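Putative alpha-galactosidase (Bacteroides fragilis, PDB 4NZJ) probably hydrolyses terminal, non-reducing alpha-D-galactose residues from alpha-D-galactosides. Local coordinates at residues N223-R228 with M232-K237; R259-W264 with H271-S276; D286-R289 with L293-I296; E301-L306 with G314-D319; D319-G324 with S349-M354. One frame throughout, in Å; residues are numbered along the deposited sequence. Where two conformers were deposited one is given.

Contact 1: N223-R228 with M232-K237; sequences NAPVDR and MERYAK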
# COMPACT_ATOMS: atom_id res chain seq x y z
N ASN A 223 24.88 -5.35 0.91
CA ASN A 223 26.28 -4.97 1.13
C ASN A 223 26.57 -4.34 2.49
O ASN A 223 27.64 -3.76 2.68
CB ASN A 223 26.77 -4.05 0.01
CG ASN A 223 26.62 -4.69 -1.36
OD1 ASN A 223 27.08 -5.82 -1.57
ND2 ASN A 223 25.97 -4.00 -2.28
N ALA A 224 25.63 -4.46 3.42
CA ALA A 224 25.81 -3.95 4.78
C ALA A 224 26.04 -5.11 5.74
O ALA A 224 25.67 -6.25 5.44
CB ALA A 224 24.60 -3.15 5.20
N PRO A 225 26.68 -4.84 6.90
CA PRO A 225 26.96 -5.94 7.82
C PRO A 225 25.70 -6.60 8.38
O PRO A 225 24.71 -5.92 8.62
CB PRO A 225 27.74 -5.26 8.95
CG PRO A 225 28.30 -4.02 8.34
CD PRO A 225 27.26 -3.57 7.36
N VAL A 226 25.76 -7.92 8.58
CA VAL A 226 24.63 -8.69 9.09
C VAL A 226 24.21 -8.20 10.48
O VAL A 226 23.03 -8.24 10.84
CB VAL A 226 24.95 -10.20 9.12
CG1 VAL A 226 23.86 -11.00 9.82
CG2 VAL A 226 25.16 -10.73 7.70
N ASP A 227 25.19 -7.73 11.25
CA ASP A 227 25.03 -7.29 12.64
C ASP A 227 23.80 -6.42 12.89
O ASP A 227 23.60 -5.41 12.22
CB ASP A 227 26.29 -6.52 13.06
CG ASP A 227 27.54 -7.37 12.98
OD1 ASP A 227 27.48 -8.57 13.34
OD2 ASP A 227 28.59 -6.85 12.56
N ARG A 228 23.00 -6.82 13.87
CA ARG A 228 21.71 -6.19 14.10
C ARG A 228 21.83 -4.78 14.67
O ARG A 228 21.09 -3.89 14.26
CB ARG A 228 20.84 -7.04 15.02
CG ARG A 228 19.51 -6.41 15.38
CD ARG A 228 18.53 -7.47 15.83
NE ARG A 228 17.40 -6.91 16.56
CZ ARG A 228 16.38 -7.63 17.02
NH1 ARG A 228 16.33 -8.94 16.80
NH2 ARG A 228 15.40 -7.04 17.69
N MSE A 232 20.39 -1.46 12.79
CA MSE A 232 19.47 -0.55 13.48
C MSE A 232 20.01 0.85 13.45
O MSE A 232 19.26 1.81 13.23
CB MSE A 232 19.25 -1.01 14.93
CG MSE A 232 18.31 -2.21 15.00
SE MSE A 232 18.12 -2.84 16.86
CE MSE A 232 17.71 -1.08 17.66
N GLU A 233 21.32 0.99 13.65
CA GLU A 233 21.97 2.31 13.66
C GLU A 233 21.96 2.96 12.28
O GLU A 233 21.71 4.17 12.16
CB GLU A 233 23.42 2.23 14.17
CG GLU A 233 23.57 1.89 15.64
CD GLU A 233 23.10 2.98 16.59
OE1 GLU A 233 22.76 4.09 16.13
OE2 GLU A 233 23.07 2.72 17.81
N ARG A 234 22.23 2.18 11.24
CA ARG A 234 22.22 2.70 9.87
C ARG A 234 20.82 3.16 9.46
O ARG A 234 20.66 4.20 8.81
CB ARG A 234 22.76 1.66 8.88
CG ARG A 234 24.23 1.35 9.08
CD ARG A 234 24.83 0.59 7.90
NE ARG A 234 26.22 0.27 8.15
CZ ARG A 234 27.11 -0.11 7.24
NH1 ARG A 234 26.78 -0.23 5.96
NH2 ARG A 234 28.36 -0.37 7.61
N TYR A 235 19.81 2.40 9.85
CA TYR A 235 18.43 2.80 9.59
C TYR A 235 18.04 4.01 10.42
O TYR A 235 17.39 4.92 9.92
CB TYR A 235 17.46 1.63 9.80
CG TYR A 235 17.42 0.72 8.59
CD1 TYR A 235 16.81 1.13 7.42
CD2 TYR A 235 18.06 -0.52 8.61
CE1 TYR A 235 16.80 0.33 6.30
CE2 TYR A 235 18.05 -1.33 7.49
CZ TYR A 235 17.43 -0.90 6.34
OH TYR A 235 17.42 -1.71 5.22
N ALA A 236 18.48 4.06 11.68
CA ALA A 236 18.20 5.23 12.52
C ALA A 236 18.82 6.51 11.94
O ALA A 236 18.20 7.56 11.95
CB ALA A 236 18.69 5.00 13.94
N LYS A 237 20.05 6.39 11.44
CA LYS A 237 20.78 7.53 10.85
C LYS A 237 20.02 8.12 9.66
O LYS A 237 19.84 9.34 9.58
CB LYS A 237 22.17 7.08 10.41
CG LYS A 237 23.01 8.14 9.72
CD LYS A 237 23.56 9.17 10.68
CE LYS A 237 24.35 10.24 9.94
NZ LYS A 237 25.49 9.68 9.17
O HOH W 1 28.57 -1.46 4.02

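Contact 2: R259-W264 with H271-S276; sequences REPWKW and HLWRVS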
# COMPACT_ATOMS: atom_id res chain seq x y z
N ARG A 259 16.49 -9.39 10.81
CA ARG A 259 16.81 -8.90 12.14
C ARG A 259 15.56 -8.52 12.96
O ARG A 259 15.62 -7.64 13.82
CB ARG A 259 17.76 -7.71 12.03
CG ARG A 259 19.17 -8.07 11.58
CD ARG A 259 19.77 -7.04 10.64
NE ARG A 259 19.27 -7.24 9.29
CZ ARG A 259 19.90 -7.88 8.31
NH1 ARG A 259 21.12 -8.39 8.49
NH2 ARG A 259 19.31 -8.02 7.13
N GLU A 260 14.44 -9.19 12.72
CA GLU A 260 13.17 -8.88 13.40
C GLU A 260 12.84 -7.39 13.35
O GLU A 260 12.65 -6.75 14.39
CB GLU A 260 13.21 -9.33 14.87
CG GLU A 260 13.56 -10.79 15.13
CD GLU A 260 13.46 -11.13 16.61
OE1 GLU A 260 14.26 -10.61 17.41
OE2 GLU A 260 12.58 -11.92 16.98
N PRO A 261 12.77 -6.81 12.14
CA PRO A 261 12.49 -5.37 12.01
C PRO A 261 11.17 -4.93 12.64
O PRO A 261 11.00 -3.77 13.00
CB PRO A 261 12.46 -5.16 10.49
CG PRO A 261 12.07 -6.49 9.96
CD PRO A 261 12.80 -7.46 10.83
N TRP A 262 10.22 -5.86 12.75
CA TRP A 262 8.97 -5.57 13.45
C TRP A 262 9.18 -5.12 14.90
O TRP A 262 8.29 -4.48 15.47
CB TRP A 262 8.00 -6.75 13.38
CG TRP A 262 8.61 -8.09 13.65
CD1 TRP A 262 8.67 -8.74 14.84
CD2 TRP A 262 9.22 -8.97 12.68
NE1 TRP A 262 9.30 -9.96 14.69
CE2 TRP A 262 9.64 -10.12 13.37
CE3 TRP A 262 9.46 -8.88 11.31
CZ2 TRP A 262 10.28 -11.18 12.73
CZ3 TRP A 262 10.10 -9.93 10.68
CH2 TRP A 262 10.50 -11.07 11.39
N LYS A 263 10.33 -5.45 15.49
CA LYS A 263 10.65 -5.03 16.86
C LYS A 263 11.37 -3.68 16.98
O LYS A 263 11.46 -3.14 18.08
CB LYS A 263 11.49 -6.12 17.55
CG LYS A 263 10.75 -7.43 17.63
CD LYS A 263 11.43 -8.46 18.50
CE LYS A 263 10.48 -9.63 18.75
NZ LYS A 263 11.16 -10.79 19.38
N TRP A 264 11.87 -3.14 15.87
CA TRP A 264 12.64 -1.89 15.94
C TRP A 264 12.45 -0.87 14.81
O TRP A 264 12.86 0.28 14.96
CB TRP A 264 14.14 -2.21 16.05
CG TRP A 264 14.69 -3.09 14.96
CD1 TRP A 264 14.93 -4.43 15.03
CD2 TRP A 264 15.12 -2.68 13.65
NE1 TRP A 264 15.46 -4.88 13.85
CE2 TRP A 264 15.60 -3.83 12.99
CE3 TRP A 264 15.15 -1.45 12.97
CZ2 TRP A 264 16.08 -3.80 11.68
CZ3 TRP A 264 15.64 -1.42 11.67
CH2 TRP A 264 16.10 -2.59 11.04
N HIS A 271 8.12 3.57 8.51
CA HIS A 271 6.67 3.50 8.43
C HIS A 271 6.18 2.16 7.90
O HIS A 271 5.01 1.82 8.04
CB HIS A 271 6.14 4.63 7.56
CG HIS A 271 6.53 5.97 8.07
ND1 HIS A 271 7.53 6.72 7.49
CD2 HIS A 271 6.12 6.67 9.15
CE1 HIS A 271 7.70 7.84 8.17
NE2 HIS A 271 6.85 7.83 9.18
N LEU A 272 7.09 1.40 7.29
CA LEU A 272 6.82 0.03 6.88
C LEU A 272 8.15 -0.68 6.80
O LEU A 272 9.19 -0.05 6.61
CB LEU A 272 6.09 -0.04 5.54
CG LEU A 272 6.73 0.59 4.28
CD1 LEU A 272 6.14 0.00 3.01
CD2 LEU A 272 6.56 2.10 4.27
N TRP A 273 8.12 -2.00 6.94
CA TRP A 273 9.34 -2.79 6.95
C TRP A 273 9.07 -4.16 6.35
O TRP A 273 8.08 -4.81 6.65
CB TRP A 273 9.88 -2.94 8.37
CG TRP A 273 8.82 -3.29 9.35
CD1 TRP A 273 8.35 -4.54 9.65
CD2 TRP A 273 8.06 -2.37 10.13
NE1 TRP A 273 7.35 -4.45 10.58
CE2 TRP A 273 7.15 -3.13 10.90
CE3 TRP A 273 8.06 -0.98 10.27
CZ2 TRP A 273 6.25 -2.55 11.79
CZ3 TRP A 273 7.16 -0.39 11.16
CH2 TRP A 273 6.27 -1.18 11.91
N ARG A 274 9.98 -4.59 5.48
CA ARG A 274 9.88 -5.91 4.88
C ARG A 274 10.04 -6.99 5.96
O ARG A 274 10.94 -6.92 6.80
CB ARG A 274 10.92 -6.05 3.77
CG ARG A 274 10.56 -5.25 2.51
CD ARG A 274 9.56 -5.99 1.63
NE ARG A 274 10.18 -7.25 1.24
CZ ARG A 274 11.10 -7.39 0.29
NH1 ARG A 274 11.46 -6.37 -0.50
NH2 ARG A 274 11.65 -8.58 0.10
N VAL A 275 9.14 -7.97 5.94
CA VAL A 275 9.17 -9.06 6.91
C VAL A 275 9.81 -10.33 6.36
O VAL A 275 10.01 -11.29 7.10
CB VAL A 275 7.77 -9.40 7.46
CG1 VAL A 275 7.18 -8.20 8.18
CG2 VAL A 275 6.83 -9.90 6.37
N SER A 276 10.16 -10.33 5.08
CA SER A 276 10.64 -11.52 4.40
C SER A 276 11.53 -11.20 3.22
O SER A 276 11.64 -10.05 2.80
CB SER A 276 9.44 -12.33 3.88
OG SER A 276 8.85 -11.71 2.74

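Contact 3: D286-R289 with L293-I296; sequences DGNR and LHGI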
# COMPACT_ATOMS: atom_id res chain seq x y z
N ASP A 286 9.44 -22.25 -0.91
CA ASP A 286 10.11 -21.91 0.33
C ASP A 286 11.48 -21.33 0.04
O ASP A 286 12.45 -22.07 -0.11
CB ASP A 286 10.22 -23.12 1.26
CG ASP A 286 10.80 -22.76 2.62
OD1 ASP A 286 11.07 -21.57 2.86
OD2 ASP A 286 10.98 -23.69 3.44
N GLY A 287 11.53 -20.00 -0.06
CA GLY A 287 12.77 -19.30 -0.36
C GLY A 287 13.83 -19.46 0.72
O GLY A 287 15.02 -19.38 0.43
N ASN A 288 13.41 -19.71 1.96
CA ASN A 288 14.32 -19.87 3.10
C ASN A 288 15.05 -21.20 3.10
O ASN A 288 15.99 -21.41 3.87
CB ASN A 288 13.54 -19.72 4.42
CG ASN A 288 13.33 -18.27 4.81
OD1 ASN A 288 13.99 -17.37 4.28
ND2 ASN A 288 12.42 -18.04 5.74
N ARG A 289 14.60 -22.13 2.25
CA ARG A 289 15.19 -23.46 2.13
C ARG A 289 16.18 -23.51 0.96
O ARG A 289 17.34 -23.88 1.13
CB ARG A 289 14.09 -24.51 1.92
CG ARG A 289 14.53 -25.87 1.37
CD ARG A 289 15.55 -26.57 2.26
NE ARG A 289 15.67 -27.99 1.92
CZ ARG A 289 16.48 -28.86 2.54
NH1 ARG A 289 17.27 -28.47 3.54
NH2 ARG A 289 16.51 -30.13 2.15
N LEU A 293 13.34 -16.70 -4.33
CA LEU A 293 12.01 -16.14 -4.14
C LEU A 293 11.10 -16.99 -3.26
O LEU A 293 11.20 -18.22 -3.25
CB LEU A 293 11.34 -15.92 -5.51
CG LEU A 293 12.10 -14.99 -6.47
CD1 LEU A 293 11.38 -14.90 -7.81
CD2 LEU A 293 12.31 -13.61 -5.87
N HIS A 294 10.20 -16.31 -2.56
CA HIS A 294 9.19 -16.95 -1.72
C HIS A 294 7.84 -16.89 -2.40
O HIS A 294 7.49 -15.87 -3.01
CB HIS A 294 9.07 -16.21 -0.38
CG HIS A 294 10.32 -16.20 0.43
ND1 HIS A 294 10.50 -17.03 1.52
CD2 HIS A 294 11.46 -15.48 0.31
CE1 HIS A 294 11.69 -16.81 2.04
NE2 HIS A 294 12.30 -15.88 1.33
N GLY A 295 7.06 -17.96 -2.26
CA GLY A 295 5.69 -17.99 -2.74
C GLY A 295 4.75 -17.21 -1.84
O GLY A 295 5.07 -16.87 -0.70
N ILE A 296 3.56 -16.93 -2.38
CA ILE A 296 2.52 -16.20 -1.66
C ILE A 296 2.20 -16.90 -0.34
O ILE A 296 2.13 -16.26 0.70
CB ILE A 296 1.25 -16.09 -2.53
CG1 ILE A 296 1.50 -15.14 -3.72
CG2 ILE A 296 0.05 -15.62 -1.70
CD1 ILE A 296 0.57 -15.36 -4.89
O HOH W 2 9.60 -19.26 3.03

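Contact 4: E301-L306 with G314-D319; sequences EINAPL and GWNDPD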
# COMPACT_ATOMS: atom_id res chain seq x y z
N GLU A 301 2.67 -17.37 5.90
CA GLU A 301 3.14 -18.06 7.11
C GLU A 301 4.06 -17.17 7.94
O GLU A 301 4.02 -17.21 9.17
CB GLU A 301 3.87 -19.36 6.76
CG GLU A 301 3.03 -20.43 6.08
CD GLU A 301 1.82 -20.90 6.89
OE1 GLU A 301 1.88 -20.93 8.14
OE2 GLU A 301 0.79 -21.25 6.28
N ILE A 302 4.89 -16.39 7.27
CA ILE A 302 5.82 -15.48 7.94
C ILE A 302 5.09 -14.32 8.63
O ILE A 302 5.38 -13.99 9.78
CB ILE A 302 6.90 -14.95 6.97
CG1 ILE A 302 7.81 -16.10 6.52
CG2 ILE A 302 7.71 -13.83 7.61
CD1 ILE A 302 8.69 -15.77 5.34
N ASN A 303 4.14 -13.72 7.92
CA ASN A 303 3.45 -12.55 8.44
C ASN A 303 2.39 -12.88 9.49
O ASN A 303 2.08 -12.04 10.33
CB ASN A 303 2.81 -11.75 7.30
CG ASN A 303 2.69 -10.27 7.61
OD1 ASN A 303 3.47 -9.72 8.39
ND2 ASN A 303 1.71 -9.60 6.99
N ALA A 304 1.82 -14.08 9.44
CA ALA A 304 0.70 -14.46 10.32
C ALA A 304 0.90 -14.12 11.80
O ALA A 304 0.02 -13.53 12.41
CB ALA A 304 0.34 -15.93 10.17
N PRO A 305 2.06 -14.48 12.39
CA PRO A 305 2.21 -14.20 13.82
C PRO A 305 2.67 -12.78 14.18
O PRO A 305 2.94 -12.50 15.36
CB PRO A 305 3.27 -15.22 14.27
CG PRO A 305 4.09 -15.45 13.06
CD PRO A 305 3.15 -15.35 11.88
N LEU A 306 2.73 -11.88 13.20
CA LEU A 306 3.29 -10.54 13.42
C LEU A 306 2.26 -9.41 13.59
O LEU A 306 2.64 -8.24 13.63
CB LEU A 306 4.23 -10.19 12.27
CG LEU A 306 5.35 -11.20 12.01
CD1 LEU A 306 6.21 -10.73 10.85
CD2 LEU A 306 6.19 -11.43 13.26
N GLY A 314 2.99 2.26 10.93
CA GLY A 314 3.98 1.20 11.10
C GLY A 314 3.43 -0.13 10.63
O GLY A 314 2.83 -0.84 11.41
N TRP A 315 3.67 -0.45 9.36
CA TRP A 315 3.07 -1.62 8.72
C TRP A 315 4.08 -2.73 8.43
O TRP A 315 5.22 -2.46 8.02
CB TRP A 315 2.40 -1.19 7.41
CG TRP A 315 1.50 -0.02 7.59
CD1 TRP A 315 1.75 1.27 7.23
CD2 TRP A 315 0.22 -0.01 8.23
NE1 TRP A 315 0.69 2.08 7.58
CE2 TRP A 315 -0.26 1.31 8.20
CE3 TRP A 315 -0.58 -1.00 8.81
CZ2 TRP A 315 -1.50 1.68 8.73
CZ3 TRP A 315 -1.82 -0.64 9.35
CH2 TRP A 315 -2.26 0.69 9.31
N ASN A 316 3.65 -3.98 8.64
CA ASN A 316 4.41 -5.12 8.15
C ASN A 316 4.26 -5.18 6.64
O ASN A 316 3.14 -5.17 6.12
CB ASN A 316 3.90 -6.43 8.75
CG ASN A 316 4.21 -6.57 10.23
OD1 ASN A 316 5.35 -6.40 10.66
ND2 ASN A 316 3.20 -6.94 11.02
N ASP A 317 5.38 -5.28 5.93
CA ASP A 317 5.39 -5.27 4.47
C ASP A 317 5.71 -6.68 3.94
O ASP A 317 6.85 -7.12 4.02
CB ASP A 317 6.41 -4.24 3.99
CG ASP A 317 6.50 -4.11 2.48
OD1 ASP A 317 5.75 -4.78 1.74
OD2 ASP A 317 7.37 -3.32 2.04
N PRO A 318 4.70 -7.38 3.39
CA PRO A 318 4.91 -8.72 2.84
C PRO A 318 5.32 -8.71 1.36
O PRO A 318 5.18 -9.72 0.67
CB PRO A 318 3.53 -9.37 3.02
CG PRO A 318 2.57 -8.24 2.90
CD PRO A 318 3.29 -6.97 3.29
N ASP A 319 5.82 -7.57 0.90
CA ASP A 319 6.31 -7.37 -0.46
C ASP A 319 5.16 -7.14 -1.45
O ASP A 319 3.98 -7.06 -1.08
CB ASP A 319 7.27 -8.50 -0.90
CG ASP A 319 8.32 -8.05 -1.94
OD1 ASP A 319 8.27 -6.89 -2.42
OD2 ASP A 319 9.19 -8.87 -2.31
O HOH W 3 0.92 -6.81 6.49

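Contact 5: D319-G324 with S349-M354; sequences DMLVVG and SLWCMM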
# COMPACT_ATOMS: atom_id res chain seq x y z
N ASP A 319 5.82 -7.57 0.90
CA ASP A 319 6.31 -7.37 -0.46
C ASP A 319 5.16 -7.14 -1.45
O ASP A 319 3.98 -7.06 -1.08
CB ASP A 319 7.27 -8.50 -0.90
CG ASP A 319 8.32 -8.05 -1.94
OD1 ASP A 319 8.27 -6.89 -2.42
OD2 ASP A 319 9.19 -8.87 -2.31
N MSE A 320 5.55 -6.99 -2.71
CA MSE A 320 4.64 -6.51 -3.76
C MSE A 320 3.46 -7.40 -4.05
O MSE A 320 3.46 -8.60 -3.79
CB MSE A 320 5.44 -6.32 -5.04
CG MSE A 320 6.10 -7.61 -5.50
SE MSE A 320 6.74 -7.35 -7.33
CE MSE A 320 7.54 -9.13 -7.64
N LEU A 321 2.42 -6.77 -4.59
CA LEU A 321 1.32 -7.49 -5.19
C LEU A 321 1.76 -8.00 -6.57
O LEU A 321 2.14 -7.21 -7.43
CB LEU A 321 0.09 -6.60 -5.35
CG LEU A 321 -0.61 -6.18 -4.06
CD1 LEU A 321 -1.58 -5.05 -4.33
CD2 LEU A 321 -1.31 -7.37 -3.43
N VAL A 322 1.71 -9.31 -6.76
CA VAL A 322 2.04 -9.94 -8.03
C VAL A 322 0.79 -10.19 -8.89
O VAL A 322 0.87 -10.82 -9.94
CB VAL A 322 2.81 -11.27 -7.82
CG1 VAL A 322 4.13 -11.00 -7.12
CG2 VAL A 322 1.98 -12.27 -7.02
N VAL A 323 -0.35 -9.68 -8.43
CA VAL A 323 -1.63 -9.80 -9.14
C VAL A 323 -1.47 -9.51 -10.63
O VAL A 323 -1.04 -8.42 -11.01
CB VAL A 323 -2.69 -8.84 -8.55
CG1 VAL A 323 -3.99 -8.93 -9.34
CG2 VAL A 323 -2.92 -9.15 -7.08
N GLY A 324 -1.81 -10.49 -11.44
CA GLY A 324 -1.89 -10.34 -12.89
C GLY A 324 -0.58 -10.47 -13.65
O GLY A 324 -0.59 -10.42 -14.88
N SER A 349 -6.77 -10.25 -1.49
CA SER A 349 -7.68 -10.27 -0.35
C SER A 349 -6.94 -10.33 0.98
O SER A 349 -7.29 -9.63 1.92
CB SER A 349 -8.64 -11.45 -0.44
OG SER A 349 -9.39 -11.38 -1.64
N LEU A 350 -5.93 -11.18 1.05
CA LEU A 350 -5.20 -11.37 2.30
C LEU A 350 -4.25 -10.21 2.59
O LEU A 350 -4.11 -9.81 3.73
CB LEU A 350 -4.48 -12.73 2.30
CG LEU A 350 -5.47 -13.91 2.39
CD1 LEU A 350 -4.79 -15.23 2.08
CD2 LEU A 350 -6.16 -13.95 3.76
N TRP A 351 -3.62 -9.66 1.55
CA TRP A 351 -2.86 -8.41 1.72
C TRP A 351 -3.78 -7.31 2.27
O TRP A 351 -3.38 -6.51 3.12
CB TRP A 351 -2.23 -7.98 0.39
CG TRP A 351 -0.79 -8.43 0.15
CD1 TRP A 351 0.25 -7.62 -0.22
CD2 TRP A 351 -0.24 -9.76 0.24
NE1 TRP A 351 1.39 -8.35 -0.37
CE2 TRP A 351 1.13 -9.66 -0.08
CE3 TRP A 351 -0.77 -11.02 0.57
CZ2 TRP A 351 1.99 -10.78 -0.08
CZ3 TRP A 351 0.08 -12.12 0.56
CH2 TRP A 351 1.45 -11.99 0.24
N CYS A 352 -5.03 -7.27 1.81
CA CYS A 352 -5.98 -6.31 2.35
C CYS A 352 -6.26 -6.58 3.83
O CYS A 352 -6.17 -5.68 4.67
CB CYS A 352 -7.28 -6.28 1.54
SG CYS A 352 -7.08 -5.44 -0.05
N MSE A 353 -6.59 -7.83 4.15
CA MSE A 353 -6.87 -8.23 5.54
C MSE A 353 -5.72 -7.99 6.48
O MSE A 353 -5.94 -7.66 7.64
CB MSE A 353 -7.21 -9.72 5.62
CG MSE A 353 -8.54 -10.07 4.95
SE MSE A 353 -10.08 -9.47 5.99
CE MSE A 353 -9.91 -10.71 7.51
N MSE A 354 -4.49 -8.17 6.00
CA MSE A 354 -3.29 -8.02 6.84
C MSE A 354 -2.82 -6.59 6.97
O MSE A 354 -1.76 -6.33 7.54
CB MSE A 354 -2.17 -8.89 6.26
CG MSE A 354 -2.48 -10.38 6.38
SE MSE A 354 -0.97 -11.51 5.79
CE MSE A 354 -0.62 -10.70 4.04

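Contact 1: N223-R228 with M232-K237
R234 reaches back from helix 228-243 to A224 and P225, in the loop that joins strand 216-220 to this helix in the TIM barrel. Its CB points toward that loop. CG sits beside the backbone N and anti to the carbonyl carbon (chi1 -67°), and from there the chain runs extended to NE. CZ and NH2 lie under P225, whose CD rests over one face of the guanidinium, 3.4 Å from R234 NH2. P225 lies crosswise to the arginine chain. R234 NH1 meets A224 CB at 3.7 Å. Beyond the two segments, NE forms a salt bridge with E230, one turn earlier on the helix, NH1 donates to A187 O, and Y199 adds a cation-pi contact. The guanidinium is therefore held by charge, by hydrogen bonds and by packing on a face.

At the start of the helix, R228 O accepts the ordinary helical bond from M232 N at 2.9 Å. The selenium of M232, a selenomethionine, lies at the edge of the R228 guanidinium, whose NH1 is paired with E260. A water in the plane of the R234 guanidinium accepts from R234 NH1 at 2.9 Å and donates to N223 O at 2.8 Å.

Contact 2: R259-W264 with H271-S276
P261 and W262 pack against W273 and V275 where the loop after strand 250-254 folds over strand 272-274, a strand of the parallel TIM-barrel sheet. No hydrogen bond joins the two segments, so the contact rests on packing.

The apolar contacts come first. P261 CB meets W273 CB at 4.0 Å. W262 CE3 touches V275 CG1 at 3.9 Å, and these two side chains cross at about a right angle. W273 CG lies between its own backbone N and carbonyl carbon (chi1 45°). This sends the indole along the P261-W262 backbone, with P261 over one face and W262 CA 3.5 Å from W273 NE1.

Carbon atoms also approach backbone oxygens. P261 CG lies 3.4 Å from R274 O, and the rim of the W262 ring meets V275 O near the ring plane.

The polar bonds lie within each segment or lead out of the contact. W273 NE1 donates to N316 on the adjoining strand 315-317. R274 points away from the loop and forms a salt bridge with D278. In the loop, K263 NZ pairs with E260 OE2. W264 lays a face of its indole against P261 CA. Its NE1 donates to R259 O at 2.8 Å; the acceptor lies in the ring plane, but the nitrogen stands 44° out of the carbonyl plane.

Contact 3: D286-R289 with L293-I296
G287 CA sits over the imidazole of H294, and this is the tight part of the contact. G287 CA is 3.7 Å from the ring centroid and only 13° off the ring normal, a CH-pi contact over the face. G287 N is 3.5 Å from H294 ND1. The glycine CA also comes within 3.5 Å of L293 O, so it is close to both the ring and that carbonyl. H294 CG is anti to its carbonyl carbon (chi1 -62°), which swings the ring under the start of the short helix.

The outer side is looser. N288 is exposed and has two conformers. In one of them its amide stands almost upright to the imidazole, the planes 85° apart, and N288 OD1 reaches H294 CE1 at the ring edge, 3.3 Å away. A water in the ring plane links H294 ND1, at 2.8 Å, to D286 OD1, at 2.7 Å. The same carboxylate oxygen caps the helix through a weak bond from N288 N.

The contact closes the turn between helices 287-290 and 296-303 of the TIM-barrel domain. D286 touches N298 and H294 touches I299 on the second helix, while the H294 backbone bonds to D278 and G280.

Contact 4: E301-L306 with G314-D319
N303 and N316 bring their side chains together in the TIM barrel, where helix 296-303 and the residues after it face strand 315-317. The residues that touch are all buried. N303 OD1 lies 3.3 Å from N316 CB. The two amide planes are 87° apart, nearly perpendicular. N316 ND2 donates to L306 O at 3.0 Å. The oxygen lies in the amide plane, yet the nitrogen stands 62° out of the carbonyl plane, so the donor comes from above the carbonyl. L306 CB packs on the same nitrogen at 3.6 Å, and P318 CB more loosely meets N303 ND2.

The next shell fixes these amides. N316 CG is anti to its carbonyl carbon (chi1 -70°), turning the side chain toward L306 and N303. N316 OD1 accepts from W273 NE1 on the adjoining strand, and N316 ND2 also reaches Q391 OE1. N316 is thus gripped at both ends of its amide. N303 OD1 has a weak bond from Q391 NE2. An Asx turn spans P318: D317 OD1 accepts from D319 N.

A water completes the link. It accepts from N303 ND2 at 2.9 Å and lies 2.8 Å from N316 O, one of several acceptors in its reach.

Contact 5: D319-G324 with S349-M354
W351 has the most surface buried here, and it meets L321 and D319. Its CB points from helix 341-353 toward the loop that follows strand 315-317 in the TIM barrel. W351 NE1 donates to D319 O at 3.0 Å. The bond is nearly straight, with an angle of 173° at the hydrogen. D319 O lies in the plane of the indole. The nitrogen in turn is tilted 29° from the carbonyl plane. This bond ties the nitrogen edge of the ring to the loop backbone.

L321 supplies the apolar side. Its CD2 comes 3.6 Å from W351 CD1 and 3.8 Å from W351 CG, approaching the ring obliquely. The leucine and the indole run alongside each other, heading opposite ways.

D319 takes part through its backbone oxygen, since its side chain leads away. The carboxylate accepts from I279 N through OD2.

Within its own segment, W351 is covered on one face by M354 CE, 3.4 Å above the ring plane. H347, one turn earlier on the helix, meets the indole edge-to-face, and L300 of helix 296-303 also touches it. The backbone of L321 bonds to L359 and G361, on and just after strand 358-360, so the loop is held between helix 341-353 and the last strand of the barrel sheet.

All five contacts belong to the TIM-barrel domain. Contact 1 lies at the surface, contact 3 is partly buried between two helices, and contacts 2 and 4 are buried. Contact 5 is partly buried, yet nearest the chain centre. Contacts 2 and 4 hold neighbouring strands, 272-274 and 315-317, and W273 bonds to N316 between them. Contacts 4 and 5 share D319, and contact 5 touches contact 3 through I296. Contacts 1 and 2 meet through the R228-E260 salt bridge. The chemistry follows position: arginine packing on proline and alanine at contact 1, indole and proline in contact 2, CH-pi in contact 3, amides in contact 4, an indole-to-carbonyl bond in contact 5. Waters bridge contacts 1, 3 and 4.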